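Local coordinates for protein endo-xylogalacturonan hydrolase A (Aspergillus tubingensis, PDB 4C2L) that hydrolyses xylogalacturonan, the xylose-substituted galacturonan backbone found in the hairy regions of pectin, as a secreted glycoside hydrolase of family 28, at residues G24-S27 against S28-D31; I35-A38 against L39-G43; D209-C212 against V213-K216. All coordinates share one frame; numbering follows the deposited sequence.

Interaction 1. Residues G24-S27 against S28-D31; sequences GGDS and STDD
D26 and T29 close a compact turn on the solvent side of this loop: the amide of T29 gives its hydrogen to D26 O at 2.9 Å, donor well above the carbonyl plane. The D26 carboxylate folds back over the same turn. With CG anti to the backbone N (chi1 -171°), the S28 amide comes down on D26 OD2 from above the carboxylate plane at 3.0 Å, while S28 CB lies 3.2 Å from the same oxygen. Backbone carbonyl and carboxylate of one aspartate thus each take one amide of the following residues. D26, S28 and T29 are exposed, whereas at the other end D31 is buried and ties the loop to strand 55-58, its OD2 taking the backbone N of Y57. There G24 N bonds to D31 OD1 at 2.9 Å, on the syn side, tilted about 33° out of the carboxylate plane. Two waters fill in between the arms: one lies between G25 N and D31 OD2, the second accepts from D26 N and lies 2.9 Å from T29 O. D30 OD1 caps the amide of V32 as helix 32-42 begins. The arrangement is a type I beta turn, D26 to T29, overlaid by an Asx turn from D26 OD2 to S28 N.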
loop_
_atom_site.group_PDB
_atom_site.type_symbol
_atom_site.label_atom_id
_atom_site.label_comp_id
_atom_site.label_asym_id
_atom_site.label_seq_id
_atom_site.Cartn_x
_atom_site.Cartn_y
_atom_site.Cartn_z
ATOM N N GLY A 24 14.403 26.395 -11.348
ATOM C CA GLY A 24 15.477 26.545 -12.337
ATOM C C GLY A 24 14.974 26.543 -13.769
ATOM O O GLY A 24 15.647 27.073 -14.676
ATOM N N GLY A 25 13.795 25.950 -13.978
ATOM C CA GLY A 25 13.137 25.925 -15.287
ATOM C C GLY A 25 13.741 24.968 -16.301
ATOM O O GLY A 25 13.422 25.021 -17.491
ATOM N N ASP A 26 14.620 24.082 -15.855
ATOM C CA ASP A 26 15.232 23.142 -16.789
ATOM C C ASP A 26 15.534 21.798 -16.159
ATOM O O ASP A 26 16.090 21.740 -15.066
ATOM C CB ASP A 26 16.515 23.719 -17.382
ATOM C CG ASP A 26 17.050 22.856 -18.499
ATOM O OD1 ASP A 26 16.450 22.857 -19.603
ATOM O OD2 ASP A 26 18.033 22.143 -18.261
ATOM N N SER A 27 15.189 20.724 -16.864
ATOM C CA SER A 27 15.317 19.378 -16.310
ATOM C C SER A 27 16.769 18.984 -16.052
ATOM O O SER A 27 17.018 18.078 -15.289
ATOM C CB SER A 27 14.644 18.330 -17.203
ATOM O OG SER A 27 15.268 18.277 -18.475
ATOM N N SER A 28 17.721 19.667 -16.684
ATOM C CA SER A 28 19.134 19.400 -16.392
ATOM C C SER A 28 19.624 20.092 -15.127
ATOM O O SER A 28 20.763 19.875 -14.706
ATOM C CB SER A 28 20.022 19.795 -17.573
ATOM O OG SER A 28 19.808 18.871 -18.616
ATOM N N THR A 29 18.788 20.941 -14.541
ATOM C CA THR A 29 19.147 21.619 -13.298
ATOM C C THR A 29 18.317 21.080 -12.148
ATOM O O THR A 29 17.091 21.161 -12.176
ATOM C CB THR A 29 18.980 23.142 -13.413
ATOM O OG1 THR A 29 19.860 23.615 -14.437
ATOM C CG2 THR A 29 19.339 23.828 -12.100
ATOM N N ASP A 30 19.003 20.540 -11.144
ATOM C CA ASP A 30 18.325 19.972 -9.980
ATOM C C ASP A 30 17.766 21.117 -9.120
ATOM O O ASP A 30 18.517 22.013 -8.715
ATOM C CB ASP A 30 19.341 19.148 -9.186
ATOM C CG ASP A 30 18.683 18.249 -8.160
ATOM O OD1 ASP A 30 17.447 18.332 -7.977
ATOM O OD2 ASP A 30 19.424 17.447 -7.562
ATOM N N ASP A 31 16.447 21.103 -8.867
ATOM C CA ASP A 31 15.813 22.092 -7.998
ATOM C C ASP A 31 15.804 21.709 -6.522
ATOM O O ASP A 31 15.386 22.502 -5.674
ATOM C CB ASP A 31 14.359 22.358 -8.446
ATOM C CG ASP A 31 14.280 23.092 -9.775
ATOM O OD1 ASP A 31 15.148 23.958 -10.053
ATOM O OD2 ASP A 31 13.333 22.816 -10.549
HETATM O O HOH W 1 12.180 24.284 -12.398
HETATM O O HOH W 2 15.448 23.425 -13.016
#

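Interaction 2. Residues I35-A38 against L39-G43; sequences ITEA and LSSCG
Bent at chi2 (-79°) after a CG anti to the backbone N (chi1 -162°), the E37 side chain bends forward along the helix until OE2 lies 3.8 Å from S41 CB, one turn on. This is a contact of a carboxylate oxygen with a methylene, on the exposed side. The backbone carries the rest. L39 N bonds to I35 O at 2.9 Å, S40 N to T36 O, S41 N to E37 O and C42 N to A38 O, four successive i to i+4 bonds with the donors tilted 18 to 30° from the carbonyl planes. The CB atoms of the later turn come close over the carbonyls of the earlier one, S40 CB to T36 O and S41 CB to E37 O both at 3.3 Å. I35 and L39, one turn apart, send their ends away from each other into the protein: I35 reaches F50 and L62, L39 reaches I48, L64 and I72. C42 SG is tied to C19 by a disulfide, joining the C-terminal part of the helix to strand 18-19. These are the C-terminal turns of an amphipathic alpha-helix, 32-42, lying at the N-terminal end of the right-handed parallel beta-helix of family 28.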
loop_
_atom_site.group_PDB
_atom_site.type_symbol
_atom_site.label_atom_id
_atom_site.label_comp_id
_atom_site.label_asym_id
_atom_site.label_seq_id
_atom_site.Cartn_x
_atom_site.Cartn_y
_atom_site.Cartn_z
ATOM N N ILE A 35 14.681 23.875 -3.063
ATOM C CA ILE A 35 13.555 23.424 -2.258
ATOM C C ILE A 35 13.940 23.226 -0.782
ATOM O O ILE A 35 13.240 23.697 0.117
ATOM C CB ILE A 35 12.927 22.141 -2.851
ATOM C CG1 ILE A 35 12.386 22.424 -4.262
ATOM C CG2 ILE A 35 11.854 21.590 -1.920
ATOM C CD1 ILE A 35 12.043 21.177 -5.074
ATOM N N THR A 36 15.057 22.551 -0.519
ATOM C CA THR A 36 15.439 22.335 0.878
ATOM C C THR A 36 15.892 23.619 1.546
ATOM O O THR A 36 15.734 23.767 2.750
ATOM C CB THR A 36 16.477 21.210 1.064
ATOM O OG1 THR A 36 17.635 21.512 0.274
ATOM C CG2 THR A 36 15.873 19.868 0.616
ATOM N N GLU A 37 16.434 24.558 0.784
ATOM C CA GLU A 37 16.790 25.845 1.385
ATOM C C GLU A 37 15.521 26.597 1.780
ATOM O O GLU A 37 15.473 27.189 2.856
ATOM C CB GLU A 37 17.669 26.690 0.469
ATOM C CG GLU A 37 18.410 27.806 1.212
ATOM C CD GLU A 37 17.516 28.995 1.497
ATOM O OE1 GLU A 37 16.605 29.254 0.666
ATOM O OE2 GLU A 37 17.716 29.663 2.545
ATOM N N ALA A 38 14.501 26.553 0.921
ATOM C CA ALA A 38 13.207 27.159 1.249
ATOM C C ALA A 38 12.609 26.507 2.495
ATOM O O ALA A 38 12.117 27.204 3.395
ATOM C CB ALA A 38 12.243 27.045 0.070
ATOM N N LEU A 39 12.667 25.177 2.563
ATOM C CA LEU A 39 12.179 24.459 3.737
ATOM C C LEU A 39 12.982 24.815 4.986
ATOM O O LEU A 39 12.423 25.013 6.061
ATOM C CB LEU A 39 12.166 22.939 3.508
ATOM C CG LEU A 39 11.230 22.162 4.441
ATOM C CD1 LEU A 39 9.766 22.507 4.161
ATOM C CD2 LEU A 39 11.438 20.660 4.299
ATOM N N SER A 40 14.298 24.901 4.851
ATOM C CA SER A 40 15.127 25.256 5.992
ATOM C C SER A 40 14.818 26.674 6.474
ATOM O O SER A 40 14.768 26.950 7.686
ATOM C CB SER A 40 16.609 25.138 5.635
ATOM O OG SER A 40 17.349 25.169 6.840
ATOM N N SER A 41 14.581 27.564 5.523
ATOM C CA SER A 41 14.336 28.958 5.852
ATOM C C SER A 41 12.948 29.169 6.495
ATOM O O SER A 41 12.830 29.895 7.490
ATOM C CB SER A 41 14.504 29.819 4.607
ATOM O OG SER A 41 14.212 31.175 4.901
ATOM N N CYS A 42 11.923 28.523 5.939
ATOM C CA CYS A 42 10.526 28.742 6.347
ATOM C C CYS A 42 9.872 27.590 7.113
ATOM O O CYS A 42 8.766 27.752 7.645
ATOM C CB CYS A 42 9.667 29.076 5.127
ATOM S SG CYS A 42 9.839 30.790 4.588
ATOM N N GLY A 43 10.541 26.441 7.176
ATOM C CA GLY A 43 9.925 25.207 7.674
ATOM C C GLY A 43 9.700 25.083 9.167
ATOM O O GLY A 43 9.058 24.134 9.609
#

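Interaction 3. Residues D209-C212 against V213-K216; sequences DDDC and VAFK. With SO4 (sulfate ion), chain E.
D211 and A214 meet where a loop of the right-handed parallel beta-helix, the family 28 fold, runs into strand 213-215; D210, the residue before D211, is by similarity the proton donor of the active site. The van der Waals contacts are few and close. The A214 methyl, CB, lies 3.6 Å from D211 OD2 and 3.9 Å from D211 CB, beside the carboxylate arm. V213 CG2 turns back on the preceding peptide, 3.5 Å from C212 C, while the V213 side chain also packs on F191 and I235 of the neighbouring strands. The D211 side chain touches H233, the other residue assigned to the active site by similarity. Charge comes next. D211 OD2 and K216 NZ stand 4.5 Å apart, beyond a salt bridge; a water lies between, 2.7 Å from D211 OD2, and accepts from K216 NZ. K216 reaches this place by a chain bent at chi2 (-62°) and extended beyond, its NZ also bonding to G238 O. D189 OD1 lies close to D210 OD1, two like charges. One hydrogen bond links the aspartates: D211 N gives its hydrogen to D210 OD1 at 2.7 Å, on the lone pair anti to the other oxygen. D210 is hydrogen-bonded through its backbone to H233 as well, whereas V213 N is buried without a partner in the model. The covalent link is the disulfide from C212 to C229, in the same repeat. A sulfate, probably from the crystallisation liquor, takes a weak hydrogen bond at O4 from K216 NZ, 3.3 Å away, and a second bond from S239 N; its O3 lies 2.9 Å from K216 NZ.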
loop_
_atom_site.group_PDB
_atom_site.type_symbol
_atom_site.label_atom_id
_atom_site.label_comp_id
_atom_site.label_asym_id
_atom_site.label_seq_id
_atom_site.Cartn_x
_atom_site.Cartn_y
_atom_site.Cartn_z
ATOM N N ASP A 209 -0.378 -1.864 -9.810
ATOM C CA ASP A 209 -0.170 -3.262 -10.155
ATOM C C ASP A 209 0.331 -4.069 -8.969
ATOM O O ASP A 209 0.978 -5.098 -9.140
ATOM C CB ASP A 209 0.792 -3.384 -11.354
ATOM C CG ASP A 209 0.907 -4.799 -11.878
ATOM O OD1 ASP A 209 -0.131 -5.502 -11.955
ATOM O OD2 ASP A 209 2.051 -5.227 -12.181
ATOM N N ASP A 210 0.016 -3.622 -7.761
ATOM C CA ASP A 210 0.372 -4.413 -6.575
ATOM C C ASP A 210 -0.592 -4.066 -5.462
ATOM O O ASP A 210 -1.654 -3.540 -5.737
ATOM C CB ASP A 210 1.843 -4.222 -6.164
ATOM C CG ASP A 210 2.430 -5.492 -5.533
ATOM O OD1 ASP A 210 1.908 -5.941 -4.479
ATOM O OD2 ASP A 210 3.387 -6.073 -6.106
ATOM N N ASP A 211 -0.269 -4.408 -4.217
ATOM C CA ASP A 211 -1.202 -4.133 -3.126
ATOM C C ASP A 211 -1.710 -2.700 -3.132
ATOM O O ASP A 211 -0.938 -1.758 -3.304
ATOM C CB ASP A 211 -0.535 -4.436 -1.772
ATOM C CG ASP A 211 -0.230 -5.910 -1.604
ATOM O OD1 ASP A 211 -0.976 -6.721 -2.176
ATOM O OD2 ASP A 211 0.736 -6.268 -0.902
ATOM N N CYS A 212 -3.013 -2.551 -2.952
ATOM C CA CYS A 212 -3.631 -1.258 -2.766
ATOM C C CYS A 212 -3.152 -0.681 -1.420
ATOM O O CYS A 212 -2.526 0.383 -1.364
ATOM C CB CYS A 212 -5.162 -1.410 -2.813
ATOM S SG CYS A 212 -5.904 0.214 -3.034
ATOM N N VAL A 213 -3.425 -1.417 -0.348
ATOM C CA VAL A 213 -2.913 -1.103 0.990
ATOM C C VAL A 213 -2.371 -2.417 1.500
ATOM O O VAL A 213 -3.049 -3.447 1.387
ATOM C CB VAL A 213 -4.029 -0.596 1.945
ATOM C CG1 VAL A 213 -3.456 -0.344 3.346
ATOM C CG2 VAL A 213 -4.686 0.676 1.402
ATOM N N ALA A 214 -1.131 -2.400 2.001
ATOM C CA ALA A 214 -0.553 -3.568 2.624
ATOM C C ALA A 214 -0.252 -3.228 4.065
ATOM O O ALA A 214 0.384 -2.199 4.353
ATOM C CB ALA A 214 0.713 -4.009 1.898
ATOM N N PHE A 215 -0.759 -4.065 4.967
ATOM C CA PHE A 215 -0.448 -3.915 6.365
ATOM C C PHE A 215 0.737 -4.790 6.690
ATOM O O PHE A 215 0.684 -6.031 6.622
ATOM C CB PHE A 215 -1.663 -4.224 7.233
ATOM C CG PHE A 215 -2.896 -3.478 6.808
ATOM C CD1 PHE A 215 -3.061 -2.137 7.142
ATOM C CD2 PHE A 215 -3.862 -4.107 6.034
ATOM C CE1 PHE A 215 -4.199 -1.435 6.743
ATOM C CE2 PHE A 215 -5.011 -3.418 5.628
ATOM C CZ PHE A 215 -5.166 -2.073 5.970
ATOM N N LYS A 216 1.821 -4.111 7.021
ATOM C CA LYS A 216 3.102 -4.760 7.224
ATOM C C LYS A 216 3.342 -4.921 8.728
ATOM O O LYS A 216 2.591 -4.362 9.534
ATOM C CB LYS A 216 4.193 -3.909 6.573
ATOM C CG LYS A 216 3.974 -3.716 5.074
ATOM C CD LYS A 216 4.015 -5.063 4.346
ATOM C CE LYS A 216 4.233 -4.905 2.837
ATOM N NZ LYS A 216 4.038 -6.217 2.151
HETATM S S SO4 E . 5.168 -9.050 0.153
HETATM O O1 SO4 E . 4.638 -9.075 -1.227
HETATM O O2 SO4 E . 5.915 -10.311 0.388
HETATM O O3 SO4 E . 4.004 -8.907 1.040
HETATM O O4 SO4 E . 6.116 -7.932 0.304
HETATM O O HOH W 3 3.290 -5.405 -0.388
#

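In the fold
Interactions 1 and 2 follow one another along the chain at the N-terminal end of the beta-helix, their centres about 18 Å apart; the loop of 24-31 runs straight into the helix 32-42. Interaction 1 is at the surface and works through carboxylates and waters, whereas interaction 2 is half buried, part of an amphipathic helix with E37, S40 and S41 on the solvent side and I35, L39 and C42 turned to the protein. Interaction 3 lies near the centre of the chain, about 33 Å from the other two between centres, and is buried in the strands of the solenoid. There the polar groups belong to the region of the active site as assigned by similarity, not to a turn or a helix.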